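Local structure of putative HAD-hydrolase YfnB (3ED5) at residues D13-I18 with H130-R135; G54-F59 with D67-T72; L121-N126 with K146-S151. The protein is a HAD-type hydrolase of unproven specificity that probably acts as a phosphatase, possibly on 5'-nucleotides. All blocks are in the same frame, centred on the assembly; numbering follows the deposited sequence.

Interaction 1 of 3, residues D13-I18 with H130-R135; sequences DVDDTI and HTQYKR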
# COMPACT_ATOMS: atom_id res chain seq x y z
N ASP A 13 0.98 5.34 3.28
CA ASP A 13 0.95 4.14 2.45
C ASP A 13 0.51 4.54 1.03
O ASP A 13 -0.10 5.59 0.83
CB ASP A 13 -0.02 3.14 3.09
CG ASP A 13 -0.25 1.91 2.24
OD1 ASP A 13 0.69 1.09 2.06
OD2 ASP A 13 -1.38 1.78 1.76
N VAL A 14 0.79 3.69 0.03
CA VAL A 14 0.44 4.00 -1.37
C VAL A 14 -0.88 3.31 -1.75
O VAL A 14 -1.90 3.96 -2.06
CB VAL A 14 1.56 3.54 -2.36
CG1 VAL A 14 1.17 3.82 -3.83
CG2 VAL A 14 2.88 4.33 -2.08
N ASP A 15 -0.84 1.99 -1.75
CA ASP A 15 -1.92 1.23 -2.41
C ASP A 15 -3.21 1.21 -1.60
O ASP A 15 -3.24 0.78 -0.45
CB ASP A 15 -1.43 -0.19 -2.75
CG ASP A 15 -0.38 -0.16 -3.82
OD1 ASP A 15 -0.47 0.72 -4.69
OD2 ASP A 15 0.53 -1.01 -3.79
N ASP A 16 -4.25 1.67 -2.27
CA ASP A 16 -5.60 1.82 -1.70
C ASP A 16 -5.59 2.80 -0.54
O ASP A 16 -6.51 2.80 0.27
CB ASP A 16 -6.20 0.47 -1.31
CG ASP A 16 -6.43 -0.40 -2.52
OD1 ASP A 16 -6.84 0.16 -3.57
OD2 ASP A 16 -6.20 -1.61 -2.40
N THR A 17 -4.58 3.68 -0.51
CA THR A 17 -4.54 4.81 0.44
C THR A 17 -4.60 6.09 -0.38
O THR A 17 -5.54 6.86 -0.23
CB THR A 17 -3.29 4.73 1.34
OG1 THR A 17 -3.33 3.51 2.09
CG2 THR A 17 -3.26 5.92 2.35
N ILE A 18 -3.63 6.27 -1.31
CA ILE A 18 -3.67 7.41 -2.24
C ILE A 18 -3.81 7.01 -3.71
O ILE A 18 -4.31 7.78 -4.50
CB ILE A 18 -2.45 8.40 -2.05
CG1 ILE A 18 -1.11 7.65 -2.19
CG2 ILE A 18 -2.59 9.13 -0.71
CD1 ILE A 18 0.20 8.52 -1.95
N HIS A 130 10.24 -0.24 -8.14
CA HIS A 130 10.03 0.28 -9.49
C HIS A 130 8.56 0.62 -9.74
O HIS A 130 8.24 1.64 -10.36
CB HIS A 130 10.51 -0.71 -10.55
CG HIS A 130 10.48 -0.12 -11.91
ND1 HIS A 130 9.56 -0.50 -12.86
CD2 HIS A 130 11.21 0.89 -12.45
CE1 HIS A 130 9.76 0.22 -13.96
NE2 HIS A 130 10.74 1.07 -13.73
N THR A 131 7.68 -0.25 -9.25
CA THR A 131 6.24 -0.13 -9.47
C THR A 131 5.69 1.11 -8.78
O THR A 131 4.90 1.87 -9.35
CB THR A 131 5.50 -1.37 -8.95
OG1 THR A 131 5.95 -2.51 -9.69
CG2 THR A 131 3.98 -1.20 -9.15
N GLN A 132 6.15 1.35 -7.55
CA GLN A 132 5.59 2.44 -6.76
C GLN A 132 6.11 3.77 -7.28
O GLN A 132 5.33 4.73 -7.42
CB GLN A 132 5.94 2.24 -5.27
CG GLN A 132 5.40 0.89 -4.63
CD GLN A 132 3.91 0.64 -4.87
OE1 GLN A 132 3.47 0.46 -6.01
NE2 GLN A 132 3.16 0.53 -3.79
N TYR A 133 7.41 3.84 -7.60
CA TYR A 133 8.00 5.04 -8.17
C TYR A 133 7.26 5.41 -9.48
O TYR A 133 6.87 6.57 -9.70
CB TYR A 133 9.49 4.86 -8.45
CG TYR A 133 10.38 5.25 -7.27
CD1 TYR A 133 10.46 4.45 -6.13
CD2 TYR A 133 11.12 6.43 -7.30
CE1 TYR A 133 11.30 4.81 -5.03
CE2 TYR A 133 11.95 6.80 -6.22
CZ TYR A 133 12.04 5.98 -5.10
OH TYR A 133 12.87 6.36 -4.04
N LYS A 134 7.08 4.40 -10.32
CA LYS A 134 6.45 4.66 -11.62
C LYS A 134 5.01 5.15 -11.50
O LYS A 134 4.66 6.17 -12.13
CB LYS A 134 6.53 3.42 -12.54
CG LYS A 134 5.88 3.66 -13.91
CD LYS A 134 6.05 2.45 -14.83
CE LYS A 134 5.68 2.76 -16.26
NZ LYS A 134 4.25 3.18 -16.38
N ARG A 135 4.20 4.48 -10.69
CA ARG A 135 2.79 4.86 -10.50
C ARG A 135 2.65 6.22 -9.80
O ARG A 135 1.78 7.03 -10.16
CB ARG A 135 2.02 3.76 -9.77
CG ARG A 135 1.87 2.51 -10.70
CD ARG A 135 1.44 1.31 -9.89
NE ARG A 135 0.12 1.53 -9.25
CZ ARG A 135 -0.16 1.38 -7.95
NH1 ARG A 135 0.78 1.00 -7.08
NH2 ARG A 135 -1.41 1.58 -7.54
O HOH W 1 2.08 -2.05 -6.00
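Asp-15 meets Gln-132 and Arg-135, one helical turn apart on helix 129-138, with a separate job for each carboxylate oxygen. These bonds are the tight part of the contact. OD1 of Asp-15 takes the salt bridge from Arg-135 NH1 at 2.7 Å, through its syn lone pair and only 3° out of the guanidinium plane; NH2 of Arg-135 adds a weak second bond to the same oxygen. OD2 of Asp-15 accepts from Gln-132 NE2 at 3.0 Å, but this donor stands above the carboxylate, 52° out of its plane. The arginine chain turns at chi3 (62°), which brings NH1 to the aspartate while its NE bonds Gly-101 O. Val-14 backs this polar group, its CB 3.7 Å from Gln-132 NE2; the same amide nitrogen also serves Thr-125 OG1. On the looser side a water donates to both Asp-15 OD2 and Gln-132 OE1, and partly exposed Asp-15 has a bound formic acid, probably from the crystallisation liquor, about 3 Å from its side chain. Asp-13, the first aspartate of the HAD signature Asp-Val-Asp-Asp-Thr, is the nucleophile by similarity. With separate donors on its two oxygens, the Asp-15 carboxylate is probably restrained in both position and rotation beside that nucleophile.

Interaction 2 of 3, residues G54-F59 with D67-T72; sequences GLWRAF and DEVVNT. With FMT (formic acid), chain F.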
# COMPACT_ATOMS: atom_id res chain seq x y z
N GLY A 54 -3.17 -14.13 1.51
CA GLY A 54 -2.45 -15.02 2.41
C GLY A 54 -0.94 -14.98 2.21
O GLY A 54 -0.20 -15.09 3.17
N LEU A 55 -0.49 -14.86 0.96
CA LEU A 55 0.94 -14.83 0.67
C LEU A 55 1.52 -13.49 1.15
O LEU A 55 2.55 -13.48 1.82
CB LEU A 55 1.22 -15.05 -0.82
CG LEU A 55 0.75 -16.41 -1.41
CD1 LEU A 55 0.89 -16.36 -2.92
CD2 LEU A 55 1.57 -17.55 -0.83
N TRP A 56 0.84 -12.38 0.86
CA TRP A 56 1.35 -11.07 1.36
C TRP A 56 1.37 -11.06 2.88
O TRP A 56 2.31 -10.52 3.49
CB TRP A 56 0.58 -9.84 0.82
CG TRP A 56 0.96 -9.51 -0.57
CD1 TRP A 56 0.43 -10.10 -1.74
CD2 TRP A 56 1.98 -8.61 -1.01
NE1 TRP A 56 1.06 -9.57 -2.85
CE2 TRP A 56 2.00 -8.66 -2.43
CE3 TRP A 56 2.84 -7.69 -0.34
CZ2 TRP A 56 2.86 -7.87 -3.20
CZ3 TRP A 56 3.72 -6.91 -1.12
CH2 TRP A 56 3.73 -7.00 -2.54
N ARG A 57 0.36 -11.65 3.52
CA ARG A 57 0.40 -11.72 4.99
C ARG A 57 1.61 -12.50 5.47
O ARG A 57 2.27 -12.10 6.43
CB ARG A 57 -0.88 -12.33 5.60
CG ARG A 57 -2.06 -11.34 5.56
CD ARG A 57 -1.85 -10.16 6.55
NE ARG A 57 -1.83 -10.67 7.92
CZ ARG A 57 -0.85 -10.52 8.79
NH1 ARG A 57 0.24 -9.81 8.49
NH2 ARG A 57 -0.97 -11.06 9.99
N ALA A 58 1.91 -13.63 4.81
CA ALA A 58 3.08 -14.45 5.19
C ALA A 58 4.36 -13.61 5.06
O ALA A 58 5.23 -13.62 5.97
CB ALA A 58 3.16 -15.74 4.37
N PHE A 59 4.45 -12.82 4.00
CA PHE A 59 5.59 -11.88 3.84
C PHE A 59 5.64 -10.82 4.96
O PHE A 59 6.71 -10.61 5.55
CB PHE A 59 5.54 -11.26 2.46
CG PHE A 59 6.25 -9.94 2.32
CD1 PHE A 59 7.65 -9.84 2.38
CD2 PHE A 59 5.51 -8.79 2.06
CE1 PHE A 59 8.29 -8.61 2.20
CE2 PHE A 59 6.14 -7.54 1.88
CZ PHE A 59 7.53 -7.46 1.95
N ASP A 67 9.68 -11.79 -3.13
CA ASP A 67 9.91 -12.43 -4.44
C ASP A 67 9.10 -13.73 -4.52
O ASP A 67 8.50 -14.04 -5.58
CB ASP A 67 11.40 -12.75 -4.66
CG ASP A 67 12.22 -11.54 -5.13
OD1 ASP A 67 11.70 -10.42 -5.26
OD2 ASP A 67 13.43 -11.75 -5.39
N GLU A 68 9.10 -14.50 -3.43
CA GLU A 68 8.37 -15.78 -3.42
C GLU A 68 6.87 -15.53 -3.54
O GLU A 68 6.18 -16.23 -4.26
CB GLU A 68 8.65 -16.62 -2.16
CG GLU A 68 7.71 -17.86 -2.09
CD GLU A 68 8.10 -18.86 -1.03
OE1 GLU A 68 9.04 -18.58 -0.26
OE2 GLU A 68 7.46 -19.95 -0.97
N VAL A 69 6.38 -14.50 -2.84
CA VAL A 69 4.95 -14.11 -2.91
C VAL A 69 4.57 -13.86 -4.38
O VAL A 69 3.62 -14.49 -4.91
CB VAL A 69 4.65 -12.80 -2.08
CG1 VAL A 69 3.22 -12.25 -2.40
CG2 VAL A 69 4.81 -13.08 -0.58
N VAL A 70 5.30 -12.97 -5.04
CA VAL A 70 4.82 -12.50 -6.34
C VAL A 70 5.07 -13.54 -7.43
O VAL A 70 4.28 -13.60 -8.38
CB VAL A 70 5.35 -11.12 -6.78
CG1 VAL A 70 4.90 -10.04 -5.74
CG2 VAL A 70 6.88 -11.15 -7.01
N ASN A 71 6.14 -14.33 -7.27
CA ASN A 71 6.50 -15.36 -8.27
C ASN A 71 5.79 -16.69 -8.09
O ASN A 71 5.94 -17.60 -8.93
CB ASN A 71 8.02 -15.53 -8.37
CG ASN A 71 8.66 -14.30 -8.94
OD1 ASN A 71 8.12 -13.68 -9.85
ND2 ASN A 71 9.83 -13.92 -8.42
N THR A 72 5.03 -16.82 -7.01
CA THR A 72 4.23 -18.04 -6.89
C THR A 72 2.72 -17.86 -6.95
O THR A 72 2.01 -18.85 -7.18
CB THR A 72 4.60 -18.89 -5.65
OG1 THR A 72 4.39 -18.12 -4.47
CG2 THR A 72 6.07 -19.33 -5.69
C FMT F . 11.05 -16.63 -5.92
O1 FMT F . 11.42 -15.95 -6.87
O2 FMT F . 11.59 -16.61 -4.81
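Leu-55 and Val-69, their CA atoms 5.4 Å apart, mark the nearest backbone approach of two almost antiparallel helical segments, whose axes come within 9.2 Å at 168°. No hydrogen bond crosses the contact, which rests on the two branches of Val-69. CG1, anti to the backbone N (chi1 169°), sits over one face of Trp-56 in a CH-pi contact: it is 3.6 Å from the centroid of the five-membered ring and 17° off the ring normal. CG2 of Val-69 turns to the other helix's backbone, 3.3 Å from Leu-55 O, and also touches Phe-59 CB at 3.6 Å. Val-70 CG1 reaches the six-membered part of the indole, 3.9 Å from Trp-56 CZ2. At the margin of the contact, Thr-72 OG1 lies 4.2 Å from Leu-55 CD1, and its hydroxyl is spent on Glu-68 O of its own helix. Were Trp-56 replaced by an alanine, Val-69 CG1 would probably lose the aromatic face it rests on, and a gap would be likely to open beside Val-70. The pair forms a hairpin of helices 42-60 and 66-80, consistent with the helical cap of this HAD type. Val-70 continues the packing to Glu-91 and Arg-95 of helix 87-98, while the ring of Phe-59 leads away to Asn-126, just past the end of strand 120-125.

Interaction 3 of 3, residues L121-N126 with K146-S151; sequences LYIVTN and KDIFVS. With FMT (formic acid), chain C.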
# COMPACT_ATOMS: atom_id res chain seq x y z
N LEU A 121 5.85 15.34 3.90
CA LEU A 121 5.20 14.09 3.50
C LEU A 121 6.21 13.03 3.09
O LEU A 121 7.17 13.33 2.39
CB LEU A 121 4.24 14.35 2.32
CG LEU A 121 3.31 15.55 2.44
CD1 LEU A 121 2.40 15.68 1.21
CD2 LEU A 121 2.47 15.52 3.75
N TYR A 122 5.97 11.79 3.50
CA TYR A 122 6.83 10.68 3.11
C TYR A 122 5.94 9.52 2.68
O TYR A 122 4.80 9.39 3.13
CB TYR A 122 7.68 10.17 4.25
CG TYR A 122 8.64 11.23 4.72
CD1 TYR A 122 9.92 11.32 4.16
CD2 TYR A 122 8.26 12.16 5.68
CE1 TYR A 122 10.83 12.32 4.57
CE2 TYR A 122 9.17 13.18 6.11
CZ TYR A 122 10.43 13.23 5.53
OH TYR A 122 11.35 14.19 5.92
N ILE A 123 6.53 8.65 1.86
CA ILE A 123 5.85 7.40 1.46
C ILE A 123 6.47 6.23 2.26
O ILE A 123 7.69 6.17 2.41
CB ILE A 123 6.02 7.10 -0.04
CG1 ILE A 123 5.25 8.11 -0.92
CG2 ILE A 123 5.58 5.62 -0.36
CD1 ILE A 123 3.73 8.01 -0.78
N VAL A 124 5.61 5.31 2.75
CA VAL A 124 6.07 4.08 3.42
C VAL A 124 5.33 2.92 2.74
O VAL A 124 4.10 2.83 2.80
CB VAL A 124 5.90 4.10 4.98
CG1 VAL A 124 6.92 5.14 5.59
CG2 VAL A 124 4.42 4.42 5.40
N THR A 125 6.09 2.11 2.03
CA THR A 125 5.46 1.06 1.20
C THR A 125 6.23 -0.26 1.19
O THR A 125 7.47 -0.27 1.20
CB THR A 125 5.18 1.59 -0.26
OG1 THR A 125 4.45 0.57 -1.01
CG2 THR A 125 6.50 1.89 -1.01
N ASN A 126 5.48 -1.38 1.14
CA ASN A 126 6.06 -2.72 0.93
C ASN A 126 6.01 -3.11 -0.57
O ASN A 126 6.51 -4.18 -0.96
CB ASN A 126 5.24 -3.79 1.68
CG ASN A 126 5.56 -3.85 3.14
OD1 ASN A 126 6.47 -3.16 3.63
ND2 ASN A 126 4.82 -4.66 3.87
N LYS A 146 8.87 14.21 0.29
CA LYS A 146 10.27 14.43 0.63
C LYS A 146 11.15 13.20 0.42
O LYS A 146 12.31 13.33 0.03
CB LYS A 146 10.37 14.86 2.08
CG LYS A 146 9.69 16.18 2.37
CD LYS A 146 10.63 17.32 2.38
CE LYS A 146 11.08 17.67 3.80
NZ LYS A 146 11.86 16.53 4.43
N ASP A 147 10.60 12.02 0.69
CA ASP A 147 11.31 10.76 0.45
C ASP A 147 10.31 9.60 0.34
O ASP A 147 9.13 9.74 0.71
CB ASP A 147 12.34 10.50 1.57
CG ASP A 147 13.56 9.74 1.09
OD1 ASP A 147 13.54 9.02 0.05
OD2 ASP A 147 14.58 9.87 1.80
N ILE A 148 10.79 8.48 -0.19
CA ILE A 148 9.99 7.26 -0.43
C ILE A 148 10.78 6.11 0.18
O ILE A 148 11.92 5.85 -0.24
CB ILE A 148 9.75 7.08 -1.93
CG1 ILE A 148 8.93 8.27 -2.44
CG2 ILE A 148 9.02 5.73 -2.24
CD1 ILE A 148 8.76 8.30 -3.92
N PHE A 149 10.21 5.46 1.19
CA PHE A 149 10.88 4.39 1.90
C PHE A 149 10.27 3.05 1.50
O PHE A 149 9.13 2.76 1.86
CB PHE A 149 10.78 4.58 3.39
CG PHE A 149 11.36 5.89 3.86
CD1 PHE A 149 12.76 6.11 3.84
CD2 PHE A 149 10.53 6.90 4.30
CE1 PHE A 149 13.32 7.33 4.27
CE2 PHE A 149 11.08 8.13 4.75
CZ PHE A 149 12.48 8.34 4.72
N VAL A 150 11.07 2.27 0.79
CA VAL A 150 10.61 0.97 0.27
C VAL A 150 11.18 -0.17 1.13
O VAL A 150 12.37 -0.15 1.48
CB VAL A 150 10.99 0.84 -1.24
CG1 VAL A 150 10.32 1.98 -2.04
CG2 VAL A 150 12.49 0.87 -1.48
N SER A 151 10.33 -1.14 1.47
CA SER A 151 10.73 -2.27 2.33
C SER A 151 12.02 -2.95 1.84
O SER A 151 12.86 -3.36 2.62
CB SER A 151 9.59 -3.32 2.45
OG SER A 151 9.18 -3.75 1.16
C FMT C . 1.91 -2.17 2.41
O1 FMT C . 1.66 -3.09 1.66
O2 FMT C . 2.78 -1.36 2.08
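Tyr-122 and Phe-149 lie with their ring planes only 25° apart but slid so far that they barely overlap, the centroids being 5.7 Å from each other. Their touch is therefore local: Tyr-122 CD1 comes 3.4 Å from Phe-149 CE2, obliquely to both rings. At the edge of the tyrosine, in its plane, stands Asp-147 CB. Lys-146, bent along its chain, passes CB by Tyr-122 CE1 and curls its end round so that NZ donates to Tyr-122 OH at 2.8 Å. Behind the rings, Phe-149 N bonds Ile-123 O at 2.9 Å, while Phe-149 O receives Thr-125 N. Such alternation, with Ile-123 N on Asp-147 O and Ser-151 N on Thr-125 O, is the parallel ladder of a beta-alpha-beta unit: strand 120-125, helix 129-138, then strand 147-150 at the border of the six-stranded parallel sheet of the Rossmann-like HAD core. The sheet face opposite the rings carries Ile-123 and Ile-148 side by side, CG2 to CG2 3.9 Å, and both pack on Leu-136 of the connecting helix. Farther along that face Thr-125 CG2 is 4.0 Å from Val-150 CG1; with OG1 anti to the backbone N (chi1 -175°), the threonine bonds Gly-127 N. Past the strand end, Asn-126 OD1 rests 3.3 Å from Ser-151 CB as its ND2 bonds Lys-158 O, and the Asn-126 backbone N donates to O2 of a bound formic acid at 2.9 Å.

How the interactions relate
Interactions 1 and 3 belong to the sheet-based core and have centres about 9 Å apart; interaction 2 lies in the helical hairpin, its centre about 18 Å from that of interaction 1 and 20 Å from that of interaction 3. Along the chain, 54-59 and 67-72 are nested inside the loop that interaction 1 closes, whereas interactions 1 and 3 interlace, helix 129-138 following strand 120-125 and preceding strand 147-150. Packing joins the first and third directly, Val-14 CG2 lying 3.5 Å from Ile-123 CG2. Interaction 2 touches interaction 3 through Trp-56 and Phe-59 but not interaction 1. The hairpin thus meets the core at the strand ends, near the probable nucleophile.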